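Local atomic coordinates of thymine dioxygenase (Neurospora crassa, PDB entry 5C3P), a protein that probably acts as an iron- and 2-oxoglutarate-dependent dioxygenase that oxidises thymine. Residues A[189-194]-A[289-294]. Residues are numbered along the deposited sequence; the frame is centred on the assembly and turned at random.
Sequences NILRLL and YSIAYF. With AKG (2-oxoglutaric acid), chain F.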
loop_
_atom_site.group_PDB
_atom_site.type_symbol
_atom_site.label_atom_id
_atom_site.label_comp_id
_atom_site.label_asym_id
_atom_site.label_seq_id
_atom_site.Cartn_x
_atom_site.Cartn_y
_atom_site.Cartn_z
ATOM N N ASN A 189 -0.357 -11.768 1.352
ATOM C CA ASN A 189 -0.466 -10.378 0.912
ATOM C C ASN A 189 -1.933 -10.024 0.732
ATOM O O ASN A 189 -2.783 -10.918 0.636
ATOM C CB ASN A 189 0.278 -10.158 -0.408
ATOM C CG ASN A 189 1.746 -10.570 -0.348
ATOM O OD1 ASN A 189 2.416 -10.411 0.676
ATOM N ND2 ASN A 189 2.254 -11.094 -1.464
ATOM N N ILE A 190 -2.225 -8.724 0.695
ATOM C CA ILE A 190 -3.589 -8.218 0.517
ATOM C C ILE A 190 -3.595 -7.231 -0.642
ATOM O O ILE A 190 -2.863 -6.235 -0.623
ATOM C CB ILE A 190 -4.117 -7.494 1.777
ATOM C CG1 ILE A 190 -4.200 -8.466 2.967
ATOM C CG2 ILE A 190 -5.480 -6.839 1.518
ATOM C CD1 ILE A 190 -5.197 -9.599 2.806
ATOM N N LEU A 191 -4.440 -7.516 -1.633
ATOM C CA LEU A 191 -4.712 -6.614 -2.725
ATOM C C LEU A 191 -5.904 -5.763 -2.325
ATOM O O LEU A 191 -7.004 -6.281 -2.162
ATOM C CB LEU A 191 -5.034 -7.411 -4.003
ATOM C CG LEU A 191 -5.476 -6.615 -5.248
ATOM C CD1 LEU A 191 -4.381 -5.688 -5.745
ATOM C CD2 LEU A 191 -5.890 -7.564 -6.361
ATOM N N ARG A 192 -5.692 -4.456 -2.172
ATOM C CA ARG A 192 -6.775 -3.543 -1.809
ATOM C C ARG A 192 -7.129 -2.581 -2.939
ATOM O O ARG A 192 -6.357 -1.674 -3.260
ATOM C CB ARG A 192 -6.413 -2.735 -0.561
ATOM C CG ARG A 192 -7.536 -1.797 -0.089
ATOM C CD ARG A 192 -7.066 -0.829 0.985
ATOM N NE ARG A 192 -7.010 -1.451 2.295
ATOM C CZ ARG A 192 -6.527 -0.872 3.393
ATOM N NH1 ARG A 192 -6.020 0.356 3.357
ATOM N NH2 ARG A 192 -6.530 -1.544 4.540
ATOM N N LEU A 193 -8.315 -2.757 -3.511
ATOM C CA LEU A 193 -8.863 -1.787 -4.460
ATOM C C LEU A 193 -9.474 -0.621 -3.678
ATOM O O LEU A 193 -10.220 -0.845 -2.730
ATOM C CB LEU A 193 -9.935 -2.431 -5.324
ATOM C CG LEU A 193 -9.572 -3.774 -5.977
ATOM C CD1 LEU A 193 -10.760 -4.299 -6.772
ATOM C CD2 LEU A 193 -8.350 -3.647 -6.863
ATOM N N LEU A 194 -9.153 0.608 -4.077
ATOM C CA LEU A 194 -9.669 1.798 -3.421
ATOM C C LEU A 194 -10.414 2.690 -4.384
ATOM O O LEU A 194 -10.032 2.866 -5.547
ATOM C CB LEU A 194 -8.547 2.609 -2.779
ATOM C CG LEU A 194 -7.885 1.954 -1.569
ATOM C CD1 LEU A 194 -6.411 2.319 -1.469
ATOM C CD2 LEU A 194 -8.634 2.330 -0.299
ATOM N N TYR A 289 -9.157 6.669 -8.176
ATOM C CA TYR A 289 -8.901 5.257 -7.983
ATOM C C TYR A 289 -7.434 5.021 -7.686
ATOM O O TYR A 289 -6.551 5.621 -8.317
ATOM C CB TYR A 289 -9.266 4.476 -9.241
ATOM C CG TYR A 289 -10.725 4.544 -9.547
ATOM C CD1 TYR A 289 -11.602 3.625 -8.988
ATOM C CD2 TYR A 289 -11.239 5.543 -10.360
ATOM C CE1 TYR A 289 -12.950 3.685 -9.241
ATOM C CE2 TYR A 289 -12.593 5.611 -10.625
ATOM C CZ TYR A 289 -13.439 4.672 -10.057
ATOM O OH TYR A 289 -14.786 4.710 -10.291
ATOM N N SER A 290 -7.189 4.128 -6.731
ATOM C CA SER A 290 -5.857 3.613 -6.473
ATOM C C SER A 290 -5.980 2.157 -6.089
ATOM O O SER A 290 -7.080 1.662 -5.795
ATOM C CB SER A 290 -5.176 4.402 -5.348
ATOM O OG SER A 290 -5.843 4.169 -4.128
ATOM N N ILE A 291 -4.843 1.476 -6.104
ATOM C CA ILE A 291 -4.752 0.065 -5.756
ATOM C C ILE A 291 -3.479 -0.122 -4.940
ATOM O O ILE A 291 -2.388 0.183 -5.420
ATOM C CB ILE A 291 -4.701 -0.839 -7.010
ATOM C CG1 ILE A 291 -5.986 -0.698 -7.831
ATOM C CG2 ILE A 291 -4.521 -2.304 -6.615
ATOM C CD1 ILE A 291 -5.945 -1.399 -9.170
ATOM N N ALA A 292 -3.643 -0.579 -3.699
ATOM C CA ALA A 292 -2.533 -0.871 -2.801
ATOM C C ALA A 292 -2.388 -2.379 -2.618
ATOM O O ALA A 292 -3.348 -3.070 -2.301
ATOM C CB ALA A 292 -2.754 -0.207 -1.449
ATOM N N TYR A 293 -1.183 -2.886 -2.807
ATOM C CA TYR A 293 -0.924 -4.298 -2.606
ATOM C C TYR A 293 0.016 -4.406 -1.426
ATOM O O TYR A 293 1.194 -4.054 -1.530
ATOM C CB TYR A 293 -0.316 -4.894 -3.871
ATOM C CG TYR A 293 -0.131 -6.386 -3.838
ATOM C CD1 TYR A 293 -1.179 -7.244 -4.122
ATOM C CD2 TYR A 293 1.104 -6.937 -3.532
ATOM C CE1 TYR A 293 -0.994 -8.626 -4.107
ATOM C CE2 TYR A 293 1.299 -8.306 -3.512
ATOM C CZ TYR A 293 0.249 -9.141 -3.811
ATOM O OH TYR A 293 0.453 -10.486 -3.784
ATOM N N PHE A 294 -0.541 -4.827 -0.296
ATOM C CA PHE A 294 0.179 -4.881 0.965
ATOM C C PHE A 294 0.892 -6.211 1.050
ATOM O O PHE A 294 0.246 -7.281 1.071
ATOM C CB PHE A 294 -0.777 -4.718 2.147
ATOM C CG PHE A 294 -1.501 -3.406 2.155
ATOM C CD1 PHE A 294 -0.859 -2.241 2.571
ATOM C CD2 PHE A 294 -2.825 -3.325 1.739
ATOM C CE1 PHE A 294 -1.529 -1.026 2.573
ATOM C CE2 PHE A 294 -3.502 -2.117 1.743
ATOM C CZ PHE A 294 -2.855 -0.961 2.158
HETATM C C1 AKG F . -3.463 2.797 2.120
HETATM O O1 AKG F . -2.707 2.278 2.970
HETATM O O2 AKG F . -4.583 2.296 1.854
HETATM C C2 AKG F . -3.016 4.026 1.443
HETATM O O5 AKG F . -2.041 4.646 1.868
HETATM C C3 AKG F . -3.768 4.518 0.223
HETATM C C4 AKG F . -2.965 5.555 -0.557
HETATM C C5 AKG F . -3.616 5.933 -1.867
HETATM O O3 AKG F . -2.914 6.537 -2.704
HETATM O O4 AKG F . -4.823 5.677 -2.073
#
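Arg192 and Phe294 meet beside 2-oxoglutarate, on neighbouring antiparallel strands of the major sheet of the double-stranded beta-helix, the jelly-roll core of 2-oxoglutarate oxygenases. Phe294 CE2 sits over one face of the guanidinium, 3.6 Å from Arg192 NE, with the two planes 66° apart. The Arg192 chain bends at chi3 (-80°), which turns NH1 toward the cosubstrate. The bond from Arg192 NH1 to AKG O2 is weak, 2.8 Å long but far from straight. At the other end of the ligand, Ser290 OG donates a 2.7 Å hydrogen bond to AKG O4. Tyr196 and Arg288 also bind 2-oxoglutarate. Leu194 CD1 packs against Ser290 OG, and Ala292 lies between the two polar contacts on this same face. A bound nickel ion lies about 5 Å from the Phe294 side chain.

Paired backbone bonds join Ile190 with Phe294 and Arg192 with Ala292, fixing the register that places these groups. The other face, with Leu191, Leu193, Ile291 and Tyr293, is mostly apolar and packs on helices 57-71 and 147-173. Leu191 CD1 presses tightly on Ile291 CG2, while CB of Leu191 meets CD1 of the Tyr293 ring. That ring also packs edge-to-face with Phe155. Asn189 ND2 donates to Tyr293 OH at 3.0 Å, the hydroxyl lying 15° out of the amide plane. A leucine in place of Tyr293 would probably leave the Asn189 amide without this hydroxyl partner and open a gap beside Phe155. Asn189 OD1 accepts a hydrogen bond from Asn296 N.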